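Local atomic coordinates of 3-isopropylmalate dehydratase small subunit (PDB entry 3Q3W), a protein that forms the small subunit of isopropylmalate isomerase, which interconverts 2-isopropylmalate and 3-isopropylmalate by way of 2-isopropylmaleate. Residues D48-D53 against N64-E69; P16-N21 against E137-Q142. All blocks are in the same frame, centred on the assembly; numbering follows the deposited sequence. Where two conformers were deposited one is given.

Interaction 1. Residues D48-D53 against N64-E69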
ATOM      1  N   ASP A  48      -2.747 -10.609  11.164  1.00 28.10           N
ATOM      2  CA  ASP A  48      -2.298 -11.988  11.341  1.00 29.61           C
ATOM      3  C   ASP A  48      -0.814 -12.141  11.041  1.00 30.01           C
ATOM      4  O   ASP A  48      -0.134 -13.004  11.616  1.00 28.66           O
ATOM      5  CB  ASP A  48      -3.097 -12.919  10.451  1.00 31.42           C
ATOM      6  CG  ASP A  48      -4.600 -12.841  10.727  1.00 32.88           C
ATOM      7  OD1 ASP A  48      -5.012 -12.493  11.863  1.00 30.68           O
ATOM      8  OD2 ASP A  48      -5.356 -13.107   9.788  1.00 35.23           O
ATOM      9  N   LEU A  49      -0.303 -11.273  10.176  1.00 28.93           N
ATOM     10  CA  LEU A  49       1.162 -11.175   9.965  1.00 28.66           C
ATOM     11  C   LEU A  49       1.895 -10.313  11.037  1.00 27.17           C
ATOM     12  O   LEU A  49       3.124 -10.465  11.270  1.00 26.00           O
ATOM     13  CB  LEU A  49       1.409 -10.581   8.572  1.00 28.37           C
ATOM     14  CG  LEU A  49       0.727 -11.334   7.421  1.00 31.16           C
ATOM     15  CD1 LEU A  49       0.617 -10.442   6.163  1.00 34.06           C
ATOM     16  CD2 LEU A  49       1.464 -12.620   7.096  1.00 34.30           C
ATOM     17  N   ARG A  50       1.167  -9.399  11.686  1.00 25.36           N
ATOM     18  CA  ARG A  50       1.782  -8.298  12.452  1.00 23.22           C
ATOM     19  C   ARG A  50       1.898  -8.551  13.925  1.00 22.67           C
ATOM     20  O   ARG A  50       2.831  -8.108  14.536  1.00 20.64           O
ATOM     21  CB  ARG A  50       1.049  -6.992  12.149  1.00 23.45           C
ATOM     22  CG  ARG A  50       1.311  -5.734  12.989  1.00 22.90           C
ATOM     23  CD  ARG A  50       0.344  -4.680  12.486  1.00 21.30           C
ATOM     24  NE  ARG A  50       0.489  -3.403  13.155  1.00 21.99           N
ATOM     25  CZ  ARG A  50      -0.283  -2.340  12.938  1.00 21.89           C
ATOM     26  NH1 ARG A  50      -1.282  -2.409  12.048  1.00 20.85           N
ATOM     27  NH2 ARG A  50      -0.047  -1.204  13.590  1.00 17.02           N
ATOM     28  N   TYR A  51       1.002  -9.342  14.475  1.00 24.10           N
ATOM     29  CA  TYR A  51       0.916  -9.576  15.906  1.00 24.17           C
ATOM     30  C   TYR A  51       1.071 -11.067  16.192  1.00 24.15           C
ATOM     31  O   TYR A  51       0.562 -11.898  15.459  1.00 24.89           O
ATOM     32  CB  TYR A  51      -0.485  -9.121  16.429  1.00 24.26           C
ATOM     33  CG  TYR A  51      -0.783  -7.666  16.211  1.00 24.69           C
ATOM     34  CD1 TYR A  51      -0.046  -6.691  16.861  1.00 23.23           C
ATOM     35  CD2 TYR A  51      -1.826  -7.254  15.385  1.00 21.83           C
ATOM     36  CE1 TYR A  51      -0.297  -5.371  16.656  1.00 25.50           C
ATOM     37  CE2 TYR A  51      -2.064  -5.924  15.177  1.00 25.85           C
ATOM     38  CZ  TYR A  51      -1.297  -4.988  15.828  1.00 23.24           C
ATOM     39  OH  TYR A  51      -1.544  -3.629  15.668  1.00 25.43           O
ATOM     40  N   LEU A  52       1.775 -11.388  17.262  1.00 26.52           N
ATOM     41  CA  LEU A  52       1.918 -12.749  17.745  1.00 29.26           C
ATOM     42  C   LEU A  52       0.800 -13.132  18.731  1.00 31.91           C
ATOM     43  O   LEU A  52       0.522 -14.327  18.925  1.00 33.31           O
ATOM     44  CB  LEU A  52       3.265 -12.929  18.442  1.00 29.57           C
ATOM     45  CG  LEU A  52       4.543 -12.637  17.643  1.00 28.90           C
ATOM     46  CD1 LEU A  52       5.778 -12.769  18.572  1.00 26.72           C
ATOM     47  CD2 LEU A  52       4.583 -13.586  16.496  1.00 31.03           C
ATOM     48  N   ASP A  53       0.200 -12.142  19.387  1.00 33.07           N
ATOM     49  CA  ASP A  53      -0.878 -12.409  20.381  1.00 35.26           C
ATOM     50  C   ASP A  53      -2.248 -12.159  19.764  1.00 35.68           C
ATOM     51  O   ASP A  53      -2.354 -11.911  18.581  1.00 35.18           O
ATOM     52  CB  ASP A  53      -0.653 -11.559  21.653  1.00 35.84           C
ATOM     53  CG  ASP A  53      -0.913 -10.066  21.429  1.00 35.11           C
ATOM     54  OD1 ASP A  53      -0.404  -9.546  20.427  1.00 30.74           O
ATOM     55  OD2 ASP A  53      -1.633  -9.425  22.250  1.00 34.69           O
ATOM     56  N   ASN A  64       8.116  -7.069   8.330  1.00 24.32           N
ATOM     57  CA  ASN A  64       8.945  -5.894   8.069  1.00 24.99           C
ATOM     58  C   ASN A  64       8.376  -4.569   8.603  1.00 25.11           C
ATOM     59  O   ASN A  64       9.142  -3.722   9.108  1.00 24.26           O
ATOM     60  CB  ASN A  64       9.256  -5.780   6.570  1.00 25.23           C
ATOM     61  CG  ASN A  64      10.476  -6.607   6.144  1.00 28.30           C
ATOM     62  OD1 ASN A  64      11.327  -6.932   6.963  1.00 30.78           O
ATOM     63  ND2 ASN A  64      10.555  -6.934   4.848  1.00 26.88           N
ATOM     64  N   LEU A  65       7.057  -4.381   8.531  1.00 24.24           N
ATOM     65  CA  LEU A  65       6.457  -3.117   8.999  1.00 24.89           C
ATOM     66  C   LEU A  65       6.653  -2.862  10.455  1.00 23.27           C
ATOM     67  O   LEU A  65       6.489  -1.730  10.882  1.00 25.38           O
ATOM     68  CB  LEU A  65       4.946  -2.988   8.689  1.00 23.82           C
ATOM     69  CG  LEU A  65       4.553  -2.640   7.270  1.00 27.80           C
ATOM     70  CD1 LEU A  65       3.019  -2.868   7.019  1.00 23.47           C
ATOM     71  CD2 LEU A  65       4.996  -1.237   6.840  1.00 24.63           C
ATOM     72  N   ASN A  66       7.025  -3.886  11.220  1.00 23.38           N
ATOM     73  CA  ASN A  66       7.301  -3.753  12.640  1.00 22.74           C
ATOM     74  C   ASN A  66       8.739  -3.287  12.985  1.00 23.66           C
ATOM     75  O   ASN A  66       9.021  -2.851  14.119  1.00 22.36           O
ATOM     76  CB  ASN A  66       6.973  -5.088  13.377  1.00 24.41           C
ATOM     77  CG  ASN A  66       5.455  -5.345  13.506  1.00 23.24           C
ATOM     78  OD1 ASN A  66       4.663  -4.417  13.459  1.00 22.29           O
ATOM     79  ND2 ASN A  66       5.058  -6.605  13.585  1.00 22.46           N
ATOM     80  N   LYS A  67       9.658  -3.387  12.021  1.00 23.24           N
ATOM     81  CA  LYS A  67      11.069  -3.065  12.255  1.00 23.15           C
ATOM     82  C   LYS A  67      11.363  -1.557  12.284  1.00 23.37           C
ATOM     83  O   LYS A  67      10.751  -0.739  11.543  1.00 22.67           O
ATOM     84  CB  LYS A  67      11.942  -3.800  11.208  1.00 24.32           C
ATOM     85  CG  LYS A  67      11.837  -5.305  11.250  1.00 25.29           C
ATOM     86  CD  LYS A  67      12.763  -5.974  10.274  1.00 26.18           C
ATOM     87  CE  LYS A  67      12.559  -7.506  10.208  1.00 26.62           C
ATOM     88  NZ  LYS A  67      13.206  -8.231  11.334  1.00 29.12           N
ATOM     89  N   LYS A  68      12.331  -1.154  13.094  1.00 24.64           N
ATOM     90  CA  LYS A  68      12.670   0.266  13.152  1.00 25.28           C
ATOM     91  C   LYS A  68      12.984   0.834  11.788  1.00 24.58           C
ATOM     92  O   LYS A  68      12.614   1.979  11.524  1.00 24.80           O
ATOM     93  CB  LYS A  68      13.829   0.567  14.112  1.00 26.06           C
ATOM     94  CG  LYS A  68      13.389   0.493  15.586  1.00 30.65           C
ATOM     95  CD  LYS A  68      14.089   1.462  16.478  1.00 34.79           C
ATOM     96  CE  LYS A  68      14.007   1.048  17.985  1.00 35.35           C
ATOM     97  NZ  LYS A  68      13.063   1.989  18.591  1.00 39.15           N
ATOM     98  N   GLU A  69      13.638   0.061  10.901  1.00 24.39           N
ATOM     99  CA  GLU A  69      14.057   0.615   9.595  0.60 24.48           C
ATOM    100  C   GLU A  69      12.833   0.990   8.769  1.00 24.95           C
ATOM    101  O   GLU A  69      12.896   1.872   7.895  1.00 25.17           O
ATOM    102  CB  GLU A  69      14.931  -0.383   8.840  0.60 25.40           C
ATOM    103  CG  GLU A  69      16.302  -0.555   9.461  0.60 24.72           C
ATOM    104  CD  GLU A  69      16.337  -1.447  10.699  0.60 24.46           C
ATOM    105  OE1 GLU A  69      15.338  -2.173  11.047  0.60 18.91           O
ATOM    106  OE2 GLU A  69      17.392  -1.414  11.327  0.60 16.44           O
TER
HETATM  107  O   HOH W   1       3.288  -2.281  14.454  1.00 25.58           O

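Interaction 2. Residues P16-N21 against E137-Q142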
ATOM      1  N   PRO A  16       9.120  -3.364   1.933  1.00 28.47           N
ATOM      2  CA  PRO A  16       8.846  -4.475   1.052  1.00 30.19           C
ATOM      3  C   PRO A  16       8.150  -5.610   1.774  1.00 30.38           C
ATOM      4  O   PRO A  16       8.552  -5.969   2.887  1.00 31.04           O
ATOM      5  CB  PRO A  16      10.242  -4.896   0.594  1.00 31.84           C
ATOM      6  CG  PRO A  16      11.120  -4.560   1.737  1.00 31.85           C
ATOM      7  CD  PRO A  16      10.494  -3.413   2.470  1.00 29.11           C
ATOM      8  N   LEU A  17       7.111  -6.146   1.168  1.00 29.94           N
ATOM      9  CA  LEU A  17       6.397  -7.298   1.724  1.00 31.34           C
ATOM     10  C   LEU A  17       6.392  -8.419   0.665  1.00 33.36           C
ATOM     11  O   LEU A  17       5.548  -8.462  -0.233  1.00 32.29           O
ATOM     12  CB  LEU A  17       4.965  -6.928   2.142  1.00 28.68           C
ATOM     13  CG  LEU A  17       4.851  -5.811   3.180  1.00 29.80           C
ATOM     14  CD1 LEU A  17       3.322  -5.412   3.390  1.00 27.51           C
ATOM     15  CD2 LEU A  17       5.434  -6.175   4.494  1.00 29.70           C
ATOM     16  N   GLU A  18       7.328  -9.348   0.829  1.00 36.16           N
ATOM     17  CA  GLU A  18       7.629 -10.351  -0.187  1.00 39.91           C
ATOM     18  C   GLU A  18       6.653 -11.511  -0.074  1.00 41.57           C
ATOM     19  O   GLU A  18       7.023 -12.657   0.239  1.00 41.96           O
ATOM     20  CB  GLU A  18       9.072 -10.810  -0.011  1.00 41.91           C
ATOM     21  CG  GLU A  18      10.083  -9.707  -0.319  1.00 42.98           C
ATOM     22  CD  GLU A  18      11.532 -10.206  -0.206  1.00 46.84           C
ATOM     23  OE1 GLU A  18      12.019 -10.904  -1.134  1.00 48.98           O
ATOM     24  OE2 GLU A  18      12.161  -9.907   0.817  1.00 46.63           O
ATOM     25  N   TYR A  19       5.390 -11.189  -0.326  1.00 41.58           N
ATOM     26  CA  TYR A  19       4.340 -12.160  -0.410  1.00 43.20           C
ATOM     27  C   TYR A  19       3.543 -11.883  -1.690  1.00 43.17           C
ATOM     28  O   TYR A  19       3.358 -10.718  -2.086  1.00 42.63           O
ATOM     29  CB  TYR A  19       3.440 -12.071   0.812  1.00 42.45           C
ATOM     30  CG  TYR A  19       4.140 -11.943   2.152  1.00 45.37           C
ATOM     31  CD1 TYR A  19       4.461 -13.074   2.915  1.00 52.73           C
ATOM     32  CD2 TYR A  19       4.434 -10.691   2.697  1.00 49.11           C
ATOM     33  CE1 TYR A  19       5.086 -12.960   4.187  1.00 52.66           C
ATOM     34  CE2 TYR A  19       5.063 -10.565   3.955  1.00 50.14           C
ATOM     35  CZ  TYR A  19       5.380 -11.704   4.697  1.00 52.47           C
ATOM     36  OH  TYR A  19       6.002 -11.579   5.949  1.00 56.19           O
ATOM     37  N   ALA A  20       3.098 -12.952  -2.344  1.00 43.78           N
ATOM     38  CA  ALA A  20       2.186 -12.850  -3.490  1.00 44.33           C
ATOM     39  C   ALA A  20       0.787 -13.089  -2.973  1.00 42.82           C
ATOM     40  O   ALA A  20       0.592 -13.656  -1.886  1.00 41.82           O
ATOM     41  CB  ALA A  20       2.536 -13.865  -4.573  1.00 45.98           C
ATOM     42  N   ASN A  21      -0.189 -12.654  -3.758  1.00 43.13           N
ATOM     43  CA  ASN A  21      -1.572 -12.904  -3.432  1.00 42.82           C
ATOM     44  C   ASN A  21      -1.930 -12.463  -2.001  1.00 40.01           C
ATOM     45  O   ASN A  21      -2.705 -13.156  -1.342  1.00 40.31           O
ATOM     46  CB  ASN A  21      -1.880 -14.393  -3.590  1.00 44.65           C
ATOM     47  CG  ASN A  21      -1.376 -14.945  -4.883  1.00 48.15           C
ATOM     48  OD1 ASN A  21      -1.834 -14.550  -5.952  1.00 47.22           O
ATOM     49  ND2 ASN A  21      -0.410 -15.858  -4.807  1.00 49.98           N
ATOM     50  N   GLU A 137      16.982  -3.771  -3.628  1.00 43.84           N
ATOM     51  CA  GLU A 137      17.693  -2.581  -3.231  1.00 44.80           C
ATOM     52  C   GLU A 137      17.139  -2.004  -1.904  1.00 41.54           C
ATOM     53  O   GLU A 137      17.899  -1.511  -1.079  1.00 41.57           O
ATOM     54  CB  GLU A 137      17.565  -1.572  -4.360  1.00 46.94           C
ATOM     55  CG  GLU A 137      18.069  -0.173  -4.075  1.00 51.48           C
ATOM     56  CD  GLU A 137      19.552  -0.069  -4.009  1.00 58.28           C
ATOM     57  OE1 GLU A 137      20.234  -0.861  -4.701  1.00 66.52           O
ATOM     58  OE2 GLU A 137      20.038   0.826  -3.274  1.00 60.78           O
ATOM     59  N   LEU A 138      15.816  -2.037  -1.737  1.00 39.14           N
ATOM     60  CA  LEU A 138      15.174  -1.414  -0.577  1.00 35.73           C
ATOM     61  C   LEU A 138      15.611  -2.092   0.710  1.00 34.57           C
ATOM     62  O   LEU A 138      15.854  -1.451   1.746  1.00 31.69           O
ATOM     63  CB  LEU A 138      13.645  -1.484  -0.734  1.00 34.87           C
ATOM     64  CG  LEU A 138      12.774  -0.665   0.226  1.00 32.17           C
ATOM     65  CD1 LEU A 138      13.212   0.797   0.350  1.00 31.54           C
ATOM     66  CD2 LEU A 138      11.356  -0.781  -0.307  1.00 28.90           C
ATOM     67  N   LYS A 139      15.701  -3.404   0.642  1.00 34.27           N
ATOM     68  CA  LYS A 139      16.124  -4.172   1.775  1.00 34.27           C
ATOM     69  C   LYS A 139      17.547  -3.886   2.131  1.00 35.27           C
ATOM     70  O   LYS A 139      17.881  -3.723   3.320  1.00 33.77           O
ATOM     71  CB  LYS A 139      16.026  -5.619   1.447  1.00 36.09           C
ATOM     72  CG  LYS A 139      14.623  -6.086   1.324  1.00 35.90           C
ATOM     73  CD  LYS A 139      14.624  -7.584   1.294  1.00 40.63           C
ATOM     74  CE  LYS A 139      15.296  -8.167   0.086  1.00 41.30           C
ATOM     75  NZ  LYS A 139      15.122  -9.632   0.190  1.00 43.63           N
ATOM     76  N   LYS A 140      18.392  -3.854   1.098  1.00 36.15           N
ATOM     77  CA  LYS A 140      19.797  -3.561   1.279  1.00 38.26           C
ATOM     78  C   LYS A 140      20.057  -2.145   1.761  1.00 37.82           C
ATOM     79  O   LYS A 140      21.044  -1.919   2.461  1.00 35.30           O
ATOM     80  CB  LYS A 140      20.582  -3.773  -0.004  1.00 40.91           C
ATOM     81  CG  LYS A 140      20.713  -5.213  -0.410  1.00 43.76           C
ATOM     82  CD  LYS A 140      21.492  -5.296  -1.684  1.00 45.91           C
ATOM     83  CE  LYS A 140      21.715  -6.744  -2.090  1.00 50.51           C
ATOM     84  NZ  LYS A 140      22.240  -6.871  -3.471  1.00 52.76           N
ATOM     85  N   SER A 141      19.183  -1.199   1.412  1.00 36.65           N
ATOM     86  CA  SER A 141      19.526   0.219   1.619  1.00 37.83           C
ATOM     87  C   SER A 141      19.214   0.718   3.039  1.00 35.70           C
ATOM     88  O   SER A 141      18.183   0.356   3.650  1.00 33.49           O
ATOM     89  CB  SER A 141      18.799   1.106   0.584  1.00 38.64           C
ATOM     90  OG  SER A 141      19.241   2.454   0.677  1.00 43.16           O
ATOM     91  N   GLN A 142      20.064   1.603   3.529  1.00 35.35           N
ATOM     92  CA  GLN A 142      19.775   2.298   4.776  1.00 35.46           C
ATOM     93  C   GLN A 142      18.660   3.310   4.576  1.00 33.96           C
ATOM     94  O   GLN A 142      17.820   3.498   5.448  1.00 31.66           O
ATOM     95  CB  GLN A 142      20.993   3.050   5.255  1.00 38.03           C
ATOM     96  CG  GLN A 142      20.909   3.459   6.727  1.00 39.93           C
ATOM     97  CD  GLN A 142      22.203   3.138   7.479  1.00 46.14           C
ATOM     98  OE1 GLN A 142      23.250   3.004   6.866  1.00 49.28           O
ATOM     99  NE2 GLN A 142      22.115   2.971   8.806  1.00 46.03           N
TER

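Interaction 1. Residues D48-D53 against N64-E69
Arg50 and Asn66 tie the end of the short helix 47-50 to the loop that runs on toward strand 73-78, in the swivelling-domain fold shared with the C-terminal domain of aconitase. The direct polar link is one hydrogen bond, 2.9 Å from Asn66 ND2 to Arg50 O. The amide nitrogen lies in the carbonyl plane on a lone pair of the oxygen, with a C=O...N angle of 129°, yet its N-H is bent to 139° at the hydrogen. ND2 also donates to Asn60 O, so two backbone carbonyls grip the amide and fix its rotation. Direct side-chain contact is slight: with CG anti to the backbone N (chi1 169°), the Arg50 chain crosses the Asn66 side chain at about a right angle, and the Arg50 CG methylene approaches Asn66 OD1 at 3.6 Å. Beyond CG the arginine runs extended to a guanidinium whose NH1 is bound by the carbonyls of Gly42 and Leu45, while Tyr51 OH sits over the centre of one guanidinium face. A bridging water completes the contact, accepting from Arg50 NE at 3.3 Å and donating to Asn66 OD1 at 2.7 Å.

Interaction 2. Residues P16-N21 against E137-Q142
Lys139 reaches Glu18 through a single bend in its chain: CG stands anti to the carbonyl carbon, and the turn at chi3 (-65°) swings CE and NZ toward the acid. Glu18 comes from the opposite direction, extended beyond CG (chi2 -177°), so the ammonium and carboxylate meet between the end of strand 9-17 and the last turn of helix 128-140. They form a salt bridge in which Lys139 NZ donates to Glu18 OE2 at 3.0 Å. The nitrogen comes to the syn side of OE2 but lies 30° out of the carboxylate plane. OE1 is farther from NZ, at 3.6 Å, so the pairing is one-sided and not an even fork. The lysine methylenes also approach the carboxylate, Lys139 CD lying 3.4 Å from Glu18 OE2.

Beside this charged pair lies a nonpolar contact centred on Pro16. Its ring meets two successive helix residues with different atoms: Pro16 CG touches Lys139 CG at 3.8 Å, and Pro16 CD touches Leu138 CD2 at 3.9 Å. Leu138 is buried, and it also packs on Val77 and Phe157 from two strands of the sheet, while Val135, one turn back in the helix, touches both Pro16 and Glu18. The contact therefore grades from a buried leucine to an exposed lysine whose methylenes rest on the proline and whose ammonium turns to the acid.

Glu18 occupies the centre of an inverse gamma turn, closed by Tyr19 N bonding to Leu17 O at 2.7 Å. The whole is helix-on-sheet packing in an alpha/beta fold, with a salt bridge toward the surface beside the buried Pro16-Leu138 contact.

How the interactions relate
The two interactions lie with their centres about 14 Å apart and meet directly, since Asn64 ND2 and Pro16 O are 3.0 Å apart in a probable hydrogen bond. Along the chain, 16-21 comes first, then 48-53 and 64-69, and finally 137-142; interaction 1 is thus a local closure within the much longer excursion spanned by interaction 2. Strand 9-17, inside the mixed sheet next to 73-78, is their common reference: Leu65 touches Cys15 on it, and Pro16 is one of the residues on which helix 128-140 packs. Together they illustrate how one strand end can gather a surface loop and a distant helix around the same part of an aconitase-like domain.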